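Local coordinates for protein LigF (Sphingobium sp. SYK-6, PDB 4XT0) that degrades lignin as a glutathione-dependent beta-etherase of the glutathione transferase superfamily, cleaving beta-aryl ether bonds, at residues 103-106 and 107-111; 147-150 and 151-155; 175-178 and 179-183. One frame throughout, in Å; residues are numbered along the deposited sequence.

Interaction 1: 103-106 and 107-111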
loop_
_atom_site.group_PDB
_atom_site.type_symbol
_atom_site.label_atom_id
_atom_site.label_comp_id
_atom_site.label_asym_id
_atom_site.label_seq_id
_atom_site.Cartn_x
_atom_site.Cartn_y
_atom_site.Cartn_z
ATOM N N THR A 103 -1.039 7.337 -4.707
ATOM C CA THR A 103 0.084 7.199 -3.787
ATOM C C THR A 103 0.168 5.755 -3.288
ATOM O O THR A 103 1.255 5.219 -3.122
ATOM C CB THR A 103 0.011 8.200 -2.591
ATOM O OG1 THR A 103 -1.178 8.000 -1.818
ATOM C CG2 THR A 103 0.078 9.663 -3.090
ATOM N N LYS A 104 -0.969 5.110 -3.064
ATOM C CA LYS A 104 -0.930 3.734 -2.593
ATOM C C LYS A 104 -0.520 2.803 -3.740
ATOM O O LYS A 104 0.079 1.757 -3.511
ATOM C CB LYS A 104 -2.277 3.322 -1.983
ATOM C CG LYS A 104 -3.371 2.956 -3.009
ATOM C CD LYS A 104 -4.748 2.986 -2.317
ATOM C CE LYS A 104 -4.850 1.943 -1.187
ATOM N NZ LYS A 104 -4.906 0.532 -1.764
ATOM N N TRP A 105 -0.800 3.199 -4.978
ATOM C CA TRP A 105 -0.352 2.416 -6.120
ATOM C C TRP A 105 1.178 2.449 -6.238
ATOM O O TRP A 105 1.790 1.474 -6.645
ATOM C CB TRP A 105 -0.997 2.925 -7.401
ATOM C CG TRP A 105 -0.564 2.220 -8.637
ATOM C CD1 TRP A 105 -0.974 0.996 -9.083
ATOM C CD2 TRP A 105 0.335 2.734 -9.617
ATOM N NE1 TRP A 105 -0.368 0.707 -10.287
ATOM C CE2 TRP A 105 0.437 1.759 -10.640
ATOM C CE3 TRP A 105 1.073 3.916 -9.738
ATOM C CZ2 TRP A 105 1.253 1.933 -11.758
ATOM C CZ3 TRP A 105 1.877 4.091 -10.857
ATOM C CH2 TRP A 105 1.957 3.102 -11.851
ATOM N N VAL A 106 1.790 3.566 -5.865
ATOM C CA VAL A 106 3.245 3.598 -5.785
ATOM C C VAL A 106 3.724 2.596 -4.743
ATOM O O VAL A 106 4.616 1.791 -5.030
ATOM C CB VAL A 106 3.785 4.996 -5.440
ATOM C CG1 VAL A 106 5.302 4.939 -5.181
ATOM C CG2 VAL A 106 3.482 5.948 -6.555
ATOM N N ASP A 107 3.098 2.617 -3.559
ATOM C CA ASP A 107 3.461 1.700 -2.458
ATOM C C ASP A 107 3.204 0.223 -2.740
ATOM O O ASP A 107 3.886 -0.641 -2.183
ATOM C CB ASP A 107 2.708 2.076 -1.166
ATOM C CG ASP A 107 3.293 3.309 -0.477
ATOM O OD1 ASP A 107 4.529 3.510 -0.520
ATOM O OD2 ASP A 107 2.519 4.089 0.113
ATOM N N GLU A 108 2.213 -0.081 -3.570
ATOM C CA GLU A 108 1.790 -1.471 -3.738
ATOM C C GLU A 108 2.218 -2.093 -5.060
ATOM O O GLU A 108 2.073 -3.295 -5.242
ATOM C CB GLU A 108 0.266 -1.569 -3.607
ATOM C CG GLU A 108 -0.229 -1.090 -2.234
ATOM C CD GLU A 108 -1.716 -0.779 -2.190
ATOM O OE1 GLU A 108 -2.460 -1.360 -3.008
ATOM O OE2 GLU A 108 -2.135 0.035 -1.319
ATOM N N TYR A 109 2.706 -1.283 -5.993
ATOM C CA TYR A 109 3.035 -1.816 -7.326
ATOM C C TYR A 109 4.280 -1.173 -7.944
ATOM O O TYR A 109 5.271 -1.849 -8.204
ATOM C CB TYR A 109 1.821 -1.635 -8.251
ATOM C CG TYR A 109 1.872 -2.414 -9.555
ATOM C CD1 TYR A 109 1.309 -3.683 -9.652
ATOM C CD2 TYR A 109 2.465 -1.872 -10.695
ATOM C CE1 TYR A 109 1.348 -4.409 -10.866
ATOM C CE2 TYR A 109 2.499 -2.577 -11.902
ATOM C CZ TYR A 109 1.938 -3.840 -11.979
ATOM O OH TYR A 109 1.971 -4.535 -13.167
ATOM N N PHE A 110 4.221 0.141 -8.166
ATOM C CA PHE A 110 5.220 0.840 -8.981
ATOM C C PHE A 110 6.603 0.859 -8.326
ATOM O O PHE A 110 7.610 0.585 -8.986
ATOM C CB PHE A 110 4.736 2.279 -9.272
ATOM C CG PHE A 110 5.635 3.075 -10.206
ATOM C CD1 PHE A 110 6.467 2.445 -11.120
ATOM C CD2 PHE A 110 5.642 4.466 -10.152
ATOM C CE1 PHE A 110 7.287 3.179 -11.953
ATOM C CE2 PHE A 110 6.459 5.216 -10.993
ATOM C CZ PHE A 110 7.289 4.571 -11.894
ATOM N N CYS A 111 6.667 1.191 -7.040
ATOM C CA CYS A 111 7.961 1.256 -6.373
ATOM C C CYS A 111 8.667 -0.097 -6.416
ATOM O O CYS A 111 9.860 -0.164 -6.671
ATOM C CB CYS A 111 7.822 1.706 -4.916
ATOM S SG CYS A 111 9.406 1.665 -4.017
#
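Trp105 and Val106 hand their carbonyls one residue further on than an alpha helix would: Trp105 O accepts from Phe110 N at 3.2 Å and Val106 O from Cys111 N at 2.9 Å, both in the carbonyl plane, whereas Asp107 N still bonds to Thr103 O in the ordinary i to i+4 way. The bond from Tyr109 N to Trp105 O is weak, which fits a turn that has widened at 107-110.

In this widened turn two neighbouring methylenes lie over one face of the Trp105 indole. With CG of Trp105 anti to the backbone nitrogen (chi1 178°), the indole is carried to where Phe110 CB comes over the face of its six-membered ring, 3.9 Å from that centroid and 18° off the normal. Tyr109 CB covers the five-membered ring from the same side, 4.1 Å from its centroid. Both contacts are CH-pi. The aromatic rings themselves run nearly parallel to the indole but are slid aside, Tyr109 and the five-membered ring at 14° with little overlap.

On another side of the helix Lys104 folds back through bent chi3 and chi4, and its NZ meets the syn lone pair of Glu108 OE2 at 2.9 Å, with a weak second bond to OE1. The same ammonium also forms a salt bridge with Glu69 of the second subunit, and Tyr109 OH bonds to Glu147 of that subunit. Asp107 is bonded mainly within its own chain, to Thr71 and, by a salt bridge, to Lys19. The two consecutive i to i+5 bonds are the mark of a pi-type turn; it carries the Trp105, Tyr109, Phe110 cluster and lies in the long helix 93-121 of the helical GST C-terminal domain, at the subunit interface.

Interaction 2: 147-150 and 151-155. With GSH (glutathione), chain B.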
loop_
_atom_site.group_PDB
_atom_site.type_symbol
_atom_site.label_atom_id
_atom_site.label_comp_id
_atom_site.label_asym_id
_atom_site.label_seq_id
_atom_site.Cartn_x
_atom_site.Cartn_y
_atom_site.Cartn_z
ATOM N N GLU A 147 12.417 -10.012 4.684
ATOM C CA GLU A 147 12.302 -9.750 3.256
ATOM C C GLU A 147 13.521 -8.954 2.746
ATOM O O GLU A 147 13.925 -9.096 1.590
ATOM C CB GLU A 147 10.990 -9.001 2.951
ATOM C CG GLU A 147 9.698 -9.858 3.018
ATOM C CD GLU A 147 9.278 -10.231 4.441
ATOM O OE1 GLU A 147 9.655 -9.508 5.388
ATOM O OE2 GLU A 147 8.564 -11.246 4.619
ATOM N N GLN A 148 14.109 -8.134 3.621
ATOM C CA GLN A 148 15.278 -7.324 3.270
ATOM C C GLN A 148 16.578 -8.124 3.391
ATOM O O GLN A 148 17.548 -7.847 2.688
ATOM C CB GLN A 148 15.353 -6.067 4.150
ATOM C CG GLN A 148 14.127 -5.157 4.049
ATOM C CD GLN A 148 13.862 -4.696 2.625
ATOM O OE1 GLN A 148 12.745 -4.820 2.121
ATOM N NE2 GLN A 148 14.890 -4.148 1.973
ATOM N N GLN A 149 16.599 -9.107 4.286
ATOM C CA GLN A 149 17.748 -9.999 4.388
ATOM C C GLN A 149 17.944 -10.732 3.069
ATOM O O GLN A 149 19.069 -10.867 2.578
ATOM C CB GLN A 149 17.568 -10.997 5.535
ATOM C CG GLN A 149 17.772 -10.396 6.904
ATOM C CD GLN A 149 17.234 -11.281 7.994
ATOM O OE1 GLN A 149 16.246 -11.988 7.794
ATOM N NE2 GLN A 149 17.882 -11.260 9.159
ATOM N N LEU A 150 16.834 -11.187 2.498
ATOM C CA LEU A 150 16.856 -11.932 1.250
ATOM C C LEU A 150 17.231 -11.026 0.070
ATOM O O LEU A 150 17.979 -11.431 -0.833
ATOM C CB LEU A 150 15.495 -12.594 1.013
ATOM C CG LEU A 150 15.434 -13.616 -0.120
ATOM C CD1 LEU A 150 16.644 -14.544 -0.061
ATOM C CD2 LEU A 150 14.140 -14.404 -0.048
ATOM N N LYS A 151 16.717 -9.800 0.088
ATOM C CA LYS A 151 17.049 -8.823 -0.950
ATOM C C LYS A 151 18.550 -8.514 -0.986
ATOM O O LYS A 151 19.145 -8.455 -2.063
ATOM C CB LYS A 151 16.256 -7.532 -0.750
ATOM C CG LYS A 151 15.234 -7.272 -1.841
ATOM C CD LYS A 151 14.363 -6.087 -1.488
ATOM C CE LYS A 151 13.276 -6.468 -0.493
ATOM N NZ LYS A 151 12.109 -7.135 -1.142
ATOM N N TRP A 152 19.155 -8.323 0.186
ATOM C CA TRP A 152 20.593 -8.074 0.277
ATOM C C TRP A 152 21.390 -9.263 -0.271
ATOM O O TRP A 152 22.364 -9.075 -1.006
ATOM C CB TRP A 152 21.013 -7.767 1.728
ATOM C CG TRP A 152 20.851 -6.318 2.106
ATOM C CD1 TRP A 152 19.935 -5.788 2.979
ATOM C CD2 TRP A 152 21.603 -5.210 1.593
ATOM N NE1 TRP A 152 20.078 -4.420 3.045
ATOM C CE2 TRP A 152 21.093 -4.040 2.202
ATOM C CE3 TRP A 152 22.654 -5.091 0.676
ATOM C CZ2 TRP A 152 21.606 -2.770 1.925
ATOM C CZ3 TRP A 152 23.162 -3.825 0.402
ATOM C CH2 TRP A 152 22.638 -2.684 1.026
ATOM N N ARG A 153 20.965 -10.478 0.079
ATOM C CA ARG A 153 21.623 -11.699 -0.390
ATOM C C ARG A 153 21.567 -11.817 -1.909
ATOM O O ARG A 153 22.545 -12.195 -2.550
ATOM C CB ARG A 153 20.985 -12.935 0.255
ATOM C CG ARG A 153 21.257 -13.051 1.740
ATOM C CD ARG A 153 20.798 -14.385 2.296
ATOM N NE ARG A 153 21.224 -14.564 3.684
ATOM C CZ ARG A 153 20.555 -14.099 4.734
ATOM N NH1 ARG A 153 19.427 -13.429 4.547
ATOM N NH2 ARG A 153 21.011 -14.303 5.966
ATOM N N ARG A 154 20.410 -11.482 -2.469
ATOM C CA ARG A 154 20.196 -11.538 -3.908
ATOM C C ARG A 154 20.887 -10.376 -4.633
ATOM O O ARG A 154 21.259 -10.503 -5.803
ATOM C CB ARG A 154 18.694 -11.553 -4.207
ATOM C CG ARG A 154 18.001 -12.834 -3.747
ATOM C CD ARG A 154 16.483 -12.775 -3.958
ATOM N NE ARG A 154 15.894 -14.115 -3.947
ATOM C CZ ARG A 154 14.596 -14.373 -3.825
ATOM N NH1 ARG A 154 13.725 -13.381 -3.691
ATOM N NH2 ARG A 154 14.167 -15.628 -3.825
ATOM N N ALA A 155 21.067 -9.254 -3.938
ATOM C CA ALA A 155 21.837 -8.125 -4.477
ATOM C C ALA A 155 23.312 -8.484 -4.674
ATOM O O ALA A 155 23.942 -8.067 -5.649
ATOM C CB ALA A 155 21.713 -6.913 -3.563
HETATM N N1 GSH B . 7.541 1.133 3.217
HETATM C CA1 GSH B . 8.741 1.920 3.533
HETATM C C1 GSH B . 8.574 3.394 3.179
HETATM O O11 GSH B . 9.105 4.249 3.861
HETATM O O12 GSH B . 7.862 3.776 2.107
HETATM C CB1 GSH B . 9.924 1.332 2.738
HETATM C CG1 GSH B . 11.201 2.036 3.187
HETATM C CD1 GSH B . 12.373 1.566 2.346
HETATM O OE1 GSH B . 12.246 0.622 1.592
HETATM N N2 GSH B . 13.553 2.211 2.444
HETATM C CA2 GSH B . 14.713 1.781 1.646
HETATM C C2 GSH B . 15.820 1.341 2.581
HETATM O O2 GSH B . 15.855 1.783 3.716
HETATM C CB2 GSH B . 15.237 2.970 0.831
HETATM S SG2 GSH B . 14.106 3.433 -0.521
HETATM N N3 GSH B . 16.785 0.470 2.165
HETATM C CA3 GSH B . 17.863 0.099 3.098
HETATM C C3 GSH B . 17.778 -1.325 3.605
HETATM O O31 GSH B . 18.766 -1.831 4.090
HETATM O O32 GSH B . 16.630 -2.030 3.536
HETATM O O HOH W 1 12.619 -10.444 -0.936
#
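Lys151, Trp152, Arg153 and Arg154 donate their backbone N-H groups to the carbonyls of Glu147, Gln148, Gln149 and Leu150 in turn, the i to i+4 pattern of an alpha helix; this is helix 146-157 of the GST C-terminal domain, one turn of which reaches the glutathione pocket.

Two side chains on that turn donate N-H groups to the glycyl carboxylate of glutathione. Trp152 NE1 donates to O31 of the ligand at 3.1 Å and 151°, with the oxygen in the indole plane, while Gln148 NE2 reaches O32 at 3.2 Å in a weak bond. Two separate N-H donors thus take the two carboxylate oxygens, and Trp119, meeting Trp152 edge-to-face, lies in the second shell. One water links Glu147 O, to which it donates, weakly to Lys151 NZ. The Arg153 guanidinium forms a salt bridge with Glu136.

In the side-chain packing, Gln148, bent at chi2, lays OE1 3.1 Å from Lys151 CE. Arg153 runs alongside Gln149, the amide and guanidinium planes 72° apart, and NH1 lies 3.2 Å from Gln149 CB. Leu150 rests against the flat end of Arg154, its CG 3.9 Å from both NE and CZ. With an alanine in place of Arg154 that flat group is gone, and the branched end of Leu150 would probably be freer to turn. Leu150 CD2 stands 3.7 Å above the guanidinium plane of Arg154, over its centre.

Interaction 3: 175-178 and 179-183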
loop_
_atom_site.group_PDB
_atom_site.type_symbol
_atom_site.label_atom_id
_atom_site.label_comp_id
_atom_site.label_asym_id
_atom_site.label_seq_id
_atom_site.Cartn_x
_atom_site.Cartn_y
_atom_site.Cartn_z
ATOM N N VAL A 175 4.590 2.289 -16.400
ATOM C CA VAL A 175 4.882 3.423 -17.265
ATOM C C VAL A 175 3.728 3.710 -18.243
ATOM O O VAL A 175 3.408 4.874 -18.506
ATOM C CB VAL A 175 6.208 3.169 -18.030
ATOM C CG1 VAL A 175 6.272 3.968 -19.311
ATOM C CG2 VAL A 175 7.387 3.472 -17.114
ATOM N N ALA A 176 3.109 2.656 -18.778
ATOM C CA ALA A 176 1.928 2.815 -19.625
ATOM C C ALA A 176 0.780 3.474 -18.847
ATOM O O ALA A 176 0.061 4.314 -19.382
ATOM C CB ALA A 176 1.476 1.459 -20.196
ATOM N N ARG A 177 0.614 3.106 -17.582
ATOM C CA ARG A 177 -0.478 3.672 -16.791
ATOM C C ARG A 177 -0.284 5.176 -16.564
ATOM O O ARG A 177 -1.234 5.958 -16.624
ATOM C CB ARG A 177 -0.597 2.954 -15.447
ATOM C CG ARG A 177 -1.683 3.534 -14.554
ATOM C CD ARG A 177 -3.051 3.413 -15.224
ATOM N NE ARG A 177 -4.078 4.088 -14.440
ATOM C CZ ARG A 177 -4.430 5.356 -14.606
ATOM N NH1 ARG A 177 -3.845 6.091 -15.546
ATOM N NH2 ARG A 177 -5.370 5.887 -13.833
ATOM N N LEU A 178 0.957 5.566 -16.302
ATOM C CA LEU A 178 1.297 6.961 -16.083
ATOM C C LEU A 178 1.072 7.765 -17.345
ATOM O O LEU A 178 0.552 8.883 -17.291
ATOM C CB LEU A 178 2.753 7.100 -15.612
ATOM C CG LEU A 178 3.022 6.678 -14.164
ATOM C CD1 LEU A 178 4.520 6.517 -13.923
ATOM C CD2 LEU A 178 2.442 7.691 -13.179
ATOM N N GLU A 179 1.459 7.189 -18.481
ATOM C CA GLU A 179 1.338 7.868 -19.755
ATOM C C GLU A 179 -0.119 8.046 -20.129
ATOM O O GLU A 179 -0.502 9.061 -20.697
ATOM C CB GLU A 179 2.055 7.091 -20.855
ATOM C CG GLU A 179 1.993 7.777 -22.201
ATOM C CD GLU A 179 2.810 9.046 -22.211
ATOM O OE1 GLU A 179 3.637 9.216 -21.287
ATOM O OE2 GLU A 179 2.630 9.872 -23.134
ATOM N N GLU A 180 -0.922 7.039 -19.811
ATOM C CA GLU A 180 -2.362 7.083 -20.019
ATOM C C GLU A 180 -2.975 8.372 -19.454
ATOM O O GLU A 180 -3.892 8.936 -20.041
ATOM C CB GLU A 180 -2.998 5.850 -19.377
ATOM C CG GLU A 180 -4.495 5.735 -19.492
ATOM C CD GLU A 180 -5.015 4.453 -18.853
ATOM O OE1 GLU A 180 -4.268 3.448 -18.832
ATOM O OE2 GLU A 180 -6.166 4.450 -18.367
ATOM N N THR A 181 -2.446 8.857 -18.334
ATOM C CA THR A 181 -3.008 10.053 -17.709
ATOM C C THR A 181 -2.218 11.304 -18.107
ATOM O O THR A 181 -2.799 12.325 -18.498
ATOM C CB THR A 181 -3.045 9.922 -16.167
ATOM O OG1 THR A 181 -3.979 8.898 -15.792
ATOM C CG2 THR A 181 -3.439 11.242 -15.512
ATOM N N LEU A 182 -0.894 11.209 -18.052
ATOM C CA LEU A 182 -0.030 12.379 -18.264
ATOM C C LEU A 182 0.041 12.824 -19.721
ATOM O O LEU A 182 0.482 13.934 -20.017
ATOM C CB LEU A 182 1.381 12.095 -17.729
ATOM C CG LEU A 182 1.371 11.946 -16.203
ATOM C CD1 LEU A 182 2.704 11.405 -15.673
ATOM C CD2 LEU A 182 1.037 13.286 -15.551
ATOM N N SER A 183 -0.412 11.964 -20.624
ATOM C CA SER A 183 -0.554 12.337 -22.022
ATOM C C SER A 183 -1.782 13.221 -22.236
ATOM O O SER A 183 -2.011 13.693 -23.341
ATOM C CB SER A 183 -0.658 11.092 -22.909
ATOM O OG SER A 183 -1.884 10.405 -22.673
HETATM O O HOH W 2 -6.394 8.725 -13.884
#
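The guanidinium of Arg177 carries Glu180 OE2 over one face, 3.9 Å above the plane and offset toward the rim, while Thr181 OG1 and a water sit at its edge. These positions mean different things. Arg177 NH1 donates in plane to Thr181 OG1 at 2.8 Å and 160°, a straight bond. Glu180 OE2, by contrast, is 4.0 Å from Arg177 NH1 with no N-H directed at it, so any attraction between the two groups, their planes 23° apart, is probably one of charge only. The water accepts from Arg177 NH2 at 3.0 Å and is also bonded to Thr181 OG1, closing a small ring of polar contacts. A bend at chi2 (61°) turns the arginine chain toward the C-terminal end of the helix, where these partners lie.

These are the last two turns of helix 161-182 in the GST C-terminal domain. Near the C-terminal end two carbonyls each take a second donor. Leu178 O accepts from Leu182 N at 2.8 Å, nearly in line with the carbonyl, and from Thr181 N, an i to i+3 bond, from above the carbonyl plane. Glu179 O accepts from both Ser183 N and Ser183 OG, the latter at 2.8 Å. The carboxylate of Glu179 reaches across to the backbone amides of Gly225 and Leu226, at the start of helix 224-235. On the buried side Leu178 CB meets Leu182 CD1 at 4.3 Å, and Leu178 also packs on Trp102 of helix 93-121.

In the fold
All three contacts are local, each within or at the end of one helix of the GST C-terminal domain, in chain order on helices 93-121, 146-157 and 161-182. Interactions 1 and 3, their centres about 15 Å apart, touch directly: Phe110 CE2 lies 3.7 Å from Leu178 CD1, which packs helix 93-121 against helix 161-182. Interaction 2 stands apart, with centres about 20 Å from interaction 1 and about 31 Å from interaction 3. It contributes two residues of the glutathione pocket, Gln148 and Trp152, whereas one side of 103-111 faces the second subunit, where Tyr109 meets Glu147 of the partner's helix 146-157. The dimer thereby joins interaction 1 of one chain to interaction 2 of the other.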